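Local coordinates for protein disulfide-isomerase A4 (Rattus norvegicus, PDB 3EC3) that catalyses the rearrangement of disulfide bonds in proteins within the endoplasmic reticulum, and is represented here by its two noncatalytic thioredoxin-like domains, at residues A[20-25]-A[80-85]; A[75-80]-A[90-95]; A[164-169]-A[221-226]. The protein carries 1 engineered substitution. One frame throughout, in Å; residues are numbered along the deposited sequence.

Contact 1: residues A[20-25]-A[80-85]; sequences FLKDGD and QPEKFQ
The F84 ring meets D25 through its edge: D25 O lies near the ring plane, 3.7 Å from F84 CE1. One face of the same ring is covered by its neighbour K83, whose CG sits over the centre. The P81 ring meets G24, with P81 CB 3.4 Å from G24 O. These contacts join the end of helix 14-23 to the loop between strands 75-79 and 93-96, in the first thioredoxin-like domain of the fragment.

Polar bonds from 80-85 hold the carbonyls at the helix end. E82 N donates to L21 O at 2.8 Å in a fairly straight bond (161°). L21 reaches the residue before P81, its CD2 3.7 Å from Q80 O. K83 starts with CG between its backbone N and carbonyl carbon (chi1 62°), and its chain then bends twice, which curls the ammonium back over the helix end. There K83 NZ donates to G24 O at 2.9 Å. The carbonyls there would favour its positive charge.

D25 OD2 has its own partner, a salt bridge to K122. On the far side of the loop, K83 O and Q85 O accept bonds from Q153 and R156 of helix 149-163, in the second domain.

One water ties the pieces together with four bonds. It donates to L21 O and K22 O, and accepts from K83 NZ and from K83 N, the last at 2.9 Å.

Contact 2: residues A[75-80]-A[90-95]; sequences KLVLMQ and PRMHVM
L76 and M95 form an antiparallel hydrogen-bonded pair, with L76 N to M95 O at 2.8 Å and M95 N to L76 O at 2.9 Å. L78 and H93 form a second such pair, and these four bonds make the tight part. V77 and V94 form the non-hydrogen-bonded pair between them. The bend at chi3 of M95 (62°), a selenomethionine, turns its methyl toward L76. The 3.3 Å between L76 CD1 and M95 CE is unusually short, and the exact fit is doubtful.

V77 CG1 is 3.9 Å from M92 CB. M79 and M92, both selenomethionines, run alongside each other off the same face as V77, with M79 CG 3.8 Å from M92 CB.

The other end is looser. Near Q80 and R91 a water replaces direct pairing: it accepts from Q80 N at 2.8 Å and donates to R91 O. The R91 side chain leads away from strand 75-79 and packs on Q85.

Strand 75-79 lies inside the sheet and bonds to strand 28-32 on its other side, while 93-96 is an outermost strand. Y109 of helix 103-113 packs on L76, H93 and M95, and L69 of helix 63-69 packs on M79 and M92.

Contact 3: residues A[164-169]-A[221-226]; sequences KDFPEY and EFVMAF
V223 CG1 sits squarely over one face of the F166 ring, 3.6 Å from its centroid and only 8° off the normal. This is a CH-pi contact. The same methyl meets Y169 differently, at the ring edge, with Y169 CD2 3.7 Å away. One branch of V223 thus touches two aromatic rings. It is the branch anti to the backbone N (chi1 172°).

M224 comes to F166 from the rim. Its SE lies at the ring edge, 5.2 Å from the centroid, a Met-aromatic contact made by a selenomethionine. M224 CE approaches F166 CZ at 3.7 Å. The CB of M224 points away from the loop, and the bend at chi2 (-61°) brings the end of the chain back.

Y169 and F226 form an edge-to-face pair. The edge of F226 is turned to the face of Y169, and the centroids are 5.5 Å apart. F226 CE1 makes the nearest approach, 3.9 Å from Y169 CZ. The opposite face of Y169 is covered by E168 CG.

No hydrogen bond crosses between the segments. A type I turn from F166 to Y169, closed by Y169 N to F166 O at 3.0 Å, directs both rings at the helix. Polar links lie beside them: Y169 OH and E168 OE2 both bond K227, and D165 pairs with R220.

F171 of strand 170-175 also touches F166 and V223. The arrangement belongs to the second thioredoxin-like domain, where the turn joining helix 149-163 to strand 170-175 packs against the last helix, 216-227.

How the contacts relate
Contacts 1 and 2 belong to the first thioredoxin-like domain, and contact 3 to the second. Along the chain the segments of contacts 1 and 2 alternate, and contact 3 follows both. Contacts 1 and 2 share Q80, where strand 75-79 runs out into its loop. Their centres are 13 Å apart, and they touch where L21 CD2 meets M79 CB at 3.9 Å. Contact 3 lies about 25 Å from contact 1 and 26 Å from contact 2, centre to centre, with nearest atoms about 11 Å away in each case. Each domain has its own five-stranded mixed sheet with the same strand order, so contacts 1 and 2 lie in one copy of the fold and contact 3 in the other.

Contact 1: residues A[20-25]-A[80-85]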
loop_
_atom_site.group_PDB
_atom_site.type_symbol
_atom_site.label_atom_id
_atom_site.label_comp_id
_atom_site.label_asym_id
_atom_site.label_seq_id
_atom_site.Cartn_x
_atom_site.Cartn_y
_atom_site.Cartn_z
ATOM N N PHE A 20 8.916 0.820 13.107
ATOM C CA PHE A 20 8.234 1.171 11.874
ATOM C C PHE A 20 7.486 -0.033 11.283
ATOM O O PHE A 20 6.335 0.090 10.839
ATOM C CB PHE A 20 9.221 1.747 10.884
ATOM C CG PHE A 20 9.679 3.162 11.260
ATOM C CD1 PHE A 20 9.004 3.874 12.245
ATOM C CD2 PHE A 20 10.725 3.753 10.620
ATOM C CE1 PHE A 20 9.388 5.159 12.597
ATOM C CE2 PHE A 20 11.125 5.035 10.971
ATOM C CZ PHE A 20 10.435 5.733 11.956
ATOM N N LEU A 21 8.111 -1.187 11.344
ATOM C CA LEU A 21 7.549 -2.335 10.620
ATOM C C LEU A 21 6.376 -2.859 11.434
ATOM O O LEU A 21 5.374 -3.331 10.913
ATOM C CB LEU A 21 8.665 -3.369 10.366
ATOM C CG LEU A 21 9.771 -2.803 9.439
ATOM C CD1 LEU A 21 11.073 -3.631 9.424
ATOM C CD2 LEU A 21 9.268 -2.538 8.004
ATOM N N LYS A 22 6.470 -2.705 12.751
ATOM C CA LYS A 22 5.459 -3.230 13.662
ATOM C C LYS A 22 4.241 -2.339 13.830
ATOM O O LYS A 22 3.097 -2.825 13.855
ATOM C CB LYS A 22 6.116 -3.470 15.007
ATOM C CG LYS A 22 6.907 -4.772 15.072
ATOM C CD LYS A 22 7.923 -4.882 13.953
ATOM C CE LYS A 22 9.161 -5.594 14.437
ATOM N NZ LYS A 22 10.216 -5.506 13.436
ATOM N N ASP A 23 4.476 -1.040 13.890
ATOM C CA ASP A 23 3.478 -0.063 14.303
ATOM C C ASP A 23 2.964 0.720 13.141
ATOM O O ASP A 23 1.917 1.363 13.235
ATOM C CB ASP A 23 4.139 0.997 15.187
ATOM C CG ASP A 23 4.440 0.502 16.563
ATOM O OD1 ASP A 23 4.231 -0.708 16.804
ATOM O OD2 ASP A 23 4.915 1.343 17.378
ATOM N N GLY A 24 3.719 0.700 12.058
ATOM C CA GLY A 24 3.471 1.619 10.986
ATOM C C GLY A 24 2.209 1.328 10.263
ATOM O O GLY A 24 1.724 0.193 10.293
ATOM N N ASP A 25 1.756 2.327 9.506
ATOM C CA ASP A 25 0.578 2.216 8.684
ATOM C C ASP A 25 0.842 2.610 7.279
ATOM O O ASP A 25 -0.090 2.716 6.504
ATOM C CB ASP A 25 -0.570 3.085 9.285
ATOM C CG ASP A 25 -0.509 4.586 8.853
ATOM O OD1 ASP A 25 0.589 5.137 8.590
ATOM O OD2 ASP A 25 -1.604 5.222 8.789
ATOM N N GLN A 80 7.088 -2.698 3.634
ATOM C CA GLN A 80 5.764 -2.429 4.184
ATOM C C GLN A 80 5.738 -2.868 5.648
ATOM O O GLN A 80 6.431 -3.801 6.005
ATOM C CB GLN A 80 4.693 -3.221 3.400
ATOM C CG GLN A 80 4.551 -2.772 1.971
ATOM C CD GLN A 80 3.943 -1.379 1.818
ATOM O OE1 GLN A 80 3.294 -0.847 2.720
ATOM N NE2 GLN A 80 4.157 -0.790 0.664
ATOM N N PRO A 81 4.864 -2.261 6.461
ATOM C CA PRO A 81 4.651 -2.743 7.814
ATOM C C PRO A 81 4.176 -4.233 7.769
ATOM O O PRO A 81 3.592 -4.625 6.769
ATOM C CB PRO A 81 3.502 -1.897 8.314
ATOM C CG PRO A 81 3.358 -0.742 7.399
ATOM C CD PRO A 81 3.999 -1.126 6.097
ATOM N N GLU A 82 4.428 -4.999 8.826
ATOM C CA GLU A 82 4.078 -6.412 8.896
ATOM C C GLU A 82 2.599 -6.620 8.534
ATOM O O GLU A 82 2.254 -7.609 7.872
ATOM C CB GLU A 82 4.257 -6.972 10.329
ATOM C CG GLU A 82 5.698 -7.177 10.833
ATOM C CD GLU A 82 5.827 -8.294 11.972
ATOM O OE1 GLU A 82 4.816 -8.774 12.538
ATOM O OE2 GLU A 82 6.980 -8.715 12.276
ATOM N N LYS A 83 1.722 -5.743 9.027
ATOM C CA LYS A 83 0.256 -5.930 8.758
ATOM C C LYS A 83 -0.094 -5.900 7.249
ATOM O O LYS A 83 -1.172 -6.367 6.853
ATOM C CB LYS A 83 -0.545 -4.880 9.557
ATOM C CG LYS A 83 -0.221 -3.424 9.143
ATOM C CD LYS A 83 -1.196 -2.366 9.775
ATOM C CE LYS A 83 -1.114 -2.314 11.332
ATOM N NZ LYS A 83 0.294 -1.884 11.742
ATOM N N PHE A 84 0.798 -5.365 6.415
ATOM C CA PHE A 84 0.590 -5.322 4.949
ATOM C C PHE A 84 1.437 -6.246 4.110
ATOM O O PHE A 84 1.317 -6.246 2.853
ATOM C CB PHE A 84 0.652 -3.914 4.378
ATOM C CG PHE A 84 -0.307 -3.000 5.029
ATOM C CD1 PHE A 84 0.119 -1.739 5.447
ATOM C CD2 PHE A 84 -1.630 -3.417 5.296
ATOM C CE1 PHE A 84 -0.779 -0.890 6.099
ATOM C CE2 PHE A 84 -2.510 -2.566 5.943
ATOM C CZ PHE A 84 -2.067 -1.317 6.334
ATOM N N GLN A 85 2.254 -7.083 4.772
ATOM C CA GLN A 85 3.121 -8.024 4.018
ATOM C C GLN A 85 2.269 -9.190 3.541
ATOM O O GLN A 85 1.166 -9.398 4.055
ATOM C CB GLN A 85 4.203 -8.567 4.976
ATOM C CG GLN A 85 5.189 -7.460 5.297
ATOM C CD GLN A 85 6.155 -7.807 6.410
ATOM O OE1 GLN A 85 6.098 -8.885 6.999
ATOM N NE2 GLN A 85 7.033 -6.846 6.733
HETATM O O HOH W 1 2.361 -3.970 11.286
HETATM O O HOH W 2 -0.708 1.217 11.764
#

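Contact 2: residues A[75-80]-A[90-95]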
loop_
_atom_site.group_PDB
_atom_site.type_symbol
_atom_site.label_atom_id
_atom_site.label_comp_id
_atom_site.label_asym_id
_atom_site.label_seq_id
_atom_site.Cartn_x
_atom_site.Cartn_y
_atom_site.Cartn_z
ATOM N N LYS A 75 21.753 2.169 -1.442
ATOM C CA LYS A 75 20.483 1.602 -1.849
ATOM C C LYS A 75 19.279 2.406 -1.341
ATOM O O LYS A 75 19.299 3.009 -0.265
ATOM C CB LYS A 75 20.336 0.154 -1.308
ATOM C CG LYS A 75 21.520 -0.825 -1.599
ATOM C CD LYS A 75 21.532 -1.288 -3.014
ATOM C CE LYS A 75 22.702 -2.227 -3.280
ATOM N NZ LYS A 75 23.013 -2.150 -4.735
ATOM N N LEU A 76 18.189 2.351 -2.090
ATOM C CA LEU A 76 16.915 2.807 -1.593
ATOM C C LEU A 76 16.096 1.528 -1.295
ATOM O O LEU A 76 15.977 0.652 -2.163
ATOM C CB LEU A 76 16.264 3.606 -2.714
ATOM C CG LEU A 76 14.994 4.443 -2.581
ATOM C CD1 LEU A 76 13.946 4.080 -3.622
ATOM C CD2 LEU A 76 14.476 4.637 -1.140
ATOM N N VAL A 77 15.526 1.418 -0.093
ATOM C CA VAL A 77 14.862 0.191 0.317
ATOM C C VAL A 77 13.443 0.628 0.689
ATOM O O VAL A 77 13.276 1.584 1.440
ATOM C CB VAL A 77 15.567 -0.446 1.537
ATOM C CG1 VAL A 77 14.799 -1.668 2.006
ATOM C CG2 VAL A 77 17.060 -0.786 1.211
ATOM N N LEU A 78 12.438 -0.063 0.159
ATOM C CA LEU A 78 11.053 0.206 0.517
ATOM C C LEU A 78 10.501 -1.069 1.121
ATOM O O LEU A 78 10.628 -2.173 0.507
ATOM C CB LEU A 78 10.221 0.570 -0.703
ATOM C CG LEU A 78 10.063 2.076 -0.997
ATOM C CD1 LEU A 78 11.288 2.517 -1.660
ATOM C CD2 LEU A 78 8.814 2.299 -1.927
HETATM N N MSE A 79 9.897 -0.929 2.293
HETATM C CA MSE A 79 9.338 -2.052 2.990
HETATM C C MSE A 79 7.947 -1.697 3.471
HETATM O O MSE A 79 7.636 -0.518 3.670
HETATM C CB MSE A 79 10.225 -2.394 4.176
HETATM C CG MSE A 79 11.598 -2.858 3.767
HETATM SE SE MSE A 79 12.714 -3.129 5.349
HETATM C CE MSE A 79 13.142 -1.255 5.681
ATOM N N GLN A 80 7.088 -2.698 3.634
ATOM C CA GLN A 80 5.764 -2.429 4.184
ATOM C C GLN A 80 5.738 -2.868 5.648
ATOM O O GLN A 80 6.431 -3.801 6.005
ATOM C CB GLN A 80 4.693 -3.221 3.400
ATOM C CG GLN A 80 4.551 -2.772 1.971
ATOM C CD GLN A 80 3.943 -1.379 1.818
ATOM O OE1 GLN A 80 3.294 -0.847 2.720
ATOM N NE2 GLN A 80 4.157 -0.790 0.664
ATOM N N PRO A 90 7.858 -9.538 -1.968
ATOM C CA PRO A 90 9.134 -9.559 -1.228
ATOM C C PRO A 90 9.027 -8.639 -0.016
ATOM O O PRO A 90 8.222 -7.674 -0.050
ATOM C CB PRO A 90 10.151 -9.008 -2.249
ATOM C CG PRO A 90 9.327 -8.264 -3.264
ATOM C CD PRO A 90 7.962 -8.878 -3.284
ATOM N N ARG A 91 9.775 -8.910 1.057
ATOM C CA ARG A 91 9.777 -8.019 2.194
ATOM C C ARG A 91 10.402 -6.671 1.873
ATOM O O ARG A 91 10.146 -5.679 2.566
ATOM C CB ARG A 91 10.512 -8.646 3.375
ATOM C CG ARG A 91 9.844 -9.932 3.867
ATOM C CD ARG A 91 8.928 -9.620 4.989
ATOM N NE ARG A 91 8.245 -10.789 5.530
ATOM C CZ ARG A 91 8.594 -11.414 6.653
ATOM N NH1 ARG A 91 9.642 -10.986 7.360
ATOM N NH2 ARG A 91 7.899 -12.481 7.069
HETATM N N MSE A 92 11.264 -6.637 0.864
HETATM C CA MSE A 92 11.845 -5.362 0.488
HETATM C C MSE A 92 11.940 -5.207 -0.986
HETATM O O MSE A 92 12.194 -6.184 -1.704
HETATM C CB MSE A 92 13.217 -5.123 1.145
HETATM C CG MSE A 92 14.091 -6.301 1.403
HETATM SE SE MSE A 92 15.553 -5.527 2.569
HETATM C CE MSE A 92 14.912 -6.231 4.213
ATOM N N HIS A 93 11.703 -3.989 -1.449
ATOM C CA HIS A 93 12.061 -3.618 -2.815
ATOM C C HIS A 93 13.301 -2.754 -2.719
ATOM O O HIS A 93 13.288 -1.773 -1.984
ATOM C CB HIS A 93 10.909 -2.874 -3.455
ATOM C CG HIS A 93 9.839 -3.799 -3.973
ATOM N ND1 HIS A 93 8.704 -4.087 -3.260
ATOM C CD2 HIS A 93 9.737 -4.482 -5.133
ATOM C CE1 HIS A 93 7.927 -4.896 -3.965
ATOM N NE2 HIS A 93 8.527 -5.146 -5.109
ATOM N N VAL A 94 14.362 -3.128 -3.455
ATOM C CA VAL A 94 15.668 -2.501 -3.326
ATOM C C VAL A 94 16.132 -1.944 -4.679
ATOM O O VAL A 94 16.106 -2.673 -5.698
ATOM C CB VAL A 94 16.709 -3.512 -2.780
ATOM C CG1 VAL A 94 18.074 -2.863 -2.633
ATOM C CG2 VAL A 94 16.255 -4.060 -1.407
HETATM N N MSE A 95 16.498 -0.660 -4.701
HETATM C CA MSE A 95 16.985 0.007 -5.910
HETATM C C MSE A 95 18.389 0.539 -5.658
HETATM O O MSE A 95 18.643 1.113 -4.608
HETATM C CB MSE A 95 16.084 1.172 -6.300
HETATM C CG MSE A 95 16.566 1.928 -7.544
HETATM SE SE MSE A 95 15.418 3.456 -7.865
HETATM C CE MSE A 95 15.705 4.352 -6.421
HETATM O O HOH W 3 8.003 -3.104 -0.118
HETATM O O HOH W 4 7.659 -5.390 3.365
#

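Contact 3: residues A[164-169]-A[221-226]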
loop_
_atom_site.group_PDB
_atom_site.type_symbol
_atom_site.label_atom_id
_atom_site.label_comp_id
_atom_site.label_asym_id
_atom_site.label_seq_id
_atom_site.Cartn_x
_atom_site.Cartn_y
_atom_site.Cartn_z
ATOM N N LYS A 164 -3.449 -10.842 -6.419
ATOM C CA LYS A 164 -2.183 -11.265 -7.052
ATOM C C LYS A 164 -2.386 -11.646 -8.506
ATOM O O LYS A 164 -1.422 -11.696 -9.268
ATOM C CB LYS A 164 -1.583 -12.465 -6.337
ATOM C CG LYS A 164 -2.432 -13.698 -6.437
ATOM C CD LYS A 164 -1.548 -14.932 -6.302
ATOM C CE LYS A 164 -2.378 -16.121 -5.807
ATOM N NZ LYS A 164 -3.549 -16.309 -6.684
ATOM N N ASP A 165 -3.633 -11.925 -8.866
ATOM C CA ASP A 165 -3.978 -12.359 -10.237
ATOM C C ASP A 165 -4.350 -11.223 -11.172
ATOM O O ASP A 165 -4.418 -11.414 -12.424
ATOM C CB ASP A 165 -5.117 -13.365 -10.176
ATOM C CG ASP A 165 -4.650 -14.723 -9.720
ATOM O OD1 ASP A 165 -3.435 -14.992 -9.813
ATOM O OD2 ASP A 165 -5.498 -15.521 -9.268
ATOM N N PHE A 166 -4.564 -10.038 -10.590
ATOM C CA PHE A 166 -4.959 -8.850 -11.345
ATOM C C PHE A 166 -4.044 -7.669 -11.054
ATOM O O PHE A 166 -4.498 -6.650 -10.500
ATOM C CB PHE A 166 -6.414 -8.482 -11.069
ATOM C CG PHE A 166 -7.406 -9.564 -11.509
ATOM C CD1 PHE A 166 -7.802 -10.578 -10.627
ATOM C CD2 PHE A 166 -7.934 -9.545 -12.790
ATOM C CE1 PHE A 166 -8.708 -11.585 -11.046
ATOM C CE2 PHE A 166 -8.857 -10.533 -13.224
ATOM C CZ PHE A 166 -9.236 -11.555 -12.347
ATOM N N PRO A 167 -2.759 -7.801 -11.409
ATOM C CA PRO A 167 -1.856 -6.710 -11.084
ATOM C C PRO A 167 -2.232 -5.404 -11.771
ATOM O O PRO A 167 -1.728 -4.344 -11.404
ATOM C CB PRO A 167 -0.507 -7.229 -11.584
ATOM C CG PRO A 167 -0.863 -8.224 -12.703
ATOM C CD PRO A 167 -2.049 -8.910 -12.095
ATOM N N GLU A 168 -3.082 -5.491 -12.793
ATOM C CA GLU A 168 -3.509 -4.319 -13.549
ATOM C C GLU A 168 -4.524 -3.441 -12.783
ATOM O O GLU A 168 -4.792 -2.279 -13.188
ATOM C CB GLU A 168 -4.122 -4.764 -14.876
ATOM C CG GLU A 168 -5.417 -5.577 -14.700
ATOM C CD GLU A 168 -5.183 -7.092 -14.683
ATOM O OE1 GLU A 168 -4.056 -7.537 -14.350
ATOM O OE2 GLU A 168 -6.116 -7.838 -15.042
ATOM N N TYR A 169 -5.072 -3.973 -11.672
ATOM C CA TYR A 169 -5.962 -3.191 -10.805
ATOM C C TYR A 169 -5.325 -3.048 -9.418
ATOM O O TYR A 169 -4.546 -3.909 -9.017
ATOM C CB TYR A 169 -7.323 -3.899 -10.646
ATOM C CG TYR A 169 -7.959 -4.265 -11.978
ATOM C CD1 TYR A 169 -7.900 -3.378 -13.066
ATOM C CD2 TYR A 169 -8.623 -5.485 -12.145
ATOM C CE1 TYR A 169 -8.491 -3.692 -14.317
ATOM C CE2 TYR A 169 -9.224 -5.814 -13.390
ATOM C CZ TYR A 169 -9.151 -4.925 -14.454
ATOM O OH TYR A 169 -9.732 -5.269 -15.656
ATOM N N GLU A 221 -14.890 -13.466 -9.534
ATOM C CA GLU A 221 -15.968 -13.407 -10.532
ATOM C C GLU A 221 -16.424 -11.978 -10.831
ATOM O O GLU A 221 -16.650 -11.619 -11.985
ATOM C CB GLU A 221 -17.141 -14.266 -10.064
ATOM C CG GLU A 221 -16.756 -15.730 -9.903
ATOM C CD GLU A 221 -17.916 -16.658 -9.487
ATOM O OE1 GLU A 221 -18.864 -16.225 -8.780
ATOM O OE2 GLU A 221 -17.855 -17.847 -9.850
ATOM N N PHE A 222 -16.549 -11.180 -9.777
ATOM C CA PHE A 222 -16.917 -9.764 -9.823
ATOM C C PHE A 222 -15.892 -8.927 -10.605
ATOM O O PHE A 222 -16.264 -8.154 -11.499
ATOM C CB PHE A 222 -17.083 -9.270 -8.372
ATOM C CG PHE A 222 -17.347 -7.790 -8.216
ATOM C CD1 PHE A 222 -16.513 -7.021 -7.386
ATOM C CD2 PHE A 222 -18.446 -7.178 -8.818
ATOM C CE1 PHE A 222 -16.744 -5.658 -7.188
ATOM C CE2 PHE A 222 -18.692 -5.814 -8.636
ATOM C CZ PHE A 222 -17.841 -5.048 -7.821
ATOM N N VAL A 223 -14.608 -9.093 -10.268
ATOM C CA VAL A 223 -13.501 -8.452 -11.005
ATOM C C VAL A 223 -13.429 -8.919 -12.484
ATOM O O VAL A 223 -13.211 -8.099 -13.393
ATOM C CB VAL A 223 -12.141 -8.670 -10.271
ATOM C CG1 VAL A 223 -10.960 -8.179 -11.103
ATOM C CG2 VAL A 223 -12.175 -7.988 -8.859
HETATM N N MSE A 224 -13.591 -10.216 -12.719
HETATM C CA MSE A 224 -13.604 -10.754 -14.080
HETATM C C MSE A 224 -14.768 -10.152 -14.879
HETATM O O MSE A 224 -14.595 -9.741 -16.044
HETATM C CB MSE A 224 -13.690 -12.287 -14.085
HETATM C CG MSE A 224 -12.339 -13.000 -14.098
HETATM SE SE MSE A 224 -11.309 -12.543 -15.726
HETATM C CE MSE A 224 -9.633 -13.565 -15.442
ATOM N N ALA A 225 -15.938 -10.074 -14.249
ATOM C CA ALA A 225 -17.128 -9.544 -14.939
ATOM C C ALA A 225 -16.907 -8.064 -15.269
ATOM O O ALA A 225 -17.278 -7.592 -16.370
ATOM C CB ALA A 225 -18.379 -9.754 -14.115
ATOM N N PHE A 226 -16.256 -7.360 -14.339
ATOM C CA PHE A 226 -15.834 -5.979 -14.556
ATOM C C PHE A 226 -14.914 -5.848 -15.770
ATOM O O PHE A 226 -15.142 -5.004 -16.628
ATOM C CB PHE A 226 -15.120 -5.394 -13.334
ATOM C CG PHE A 226 -14.412 -4.072 -13.628
ATOM C CD1 PHE A 226 -13.031 -4.029 -13.834
ATOM C CD2 PHE A 226 -15.143 -2.886 -13.727
ATOM C CE1 PHE A 226 -12.394 -2.824 -14.106
ATOM C CE2 PHE A 226 -14.519 -1.667 -14.019
ATOM C CZ PHE A 226 -13.149 -1.629 -14.207
#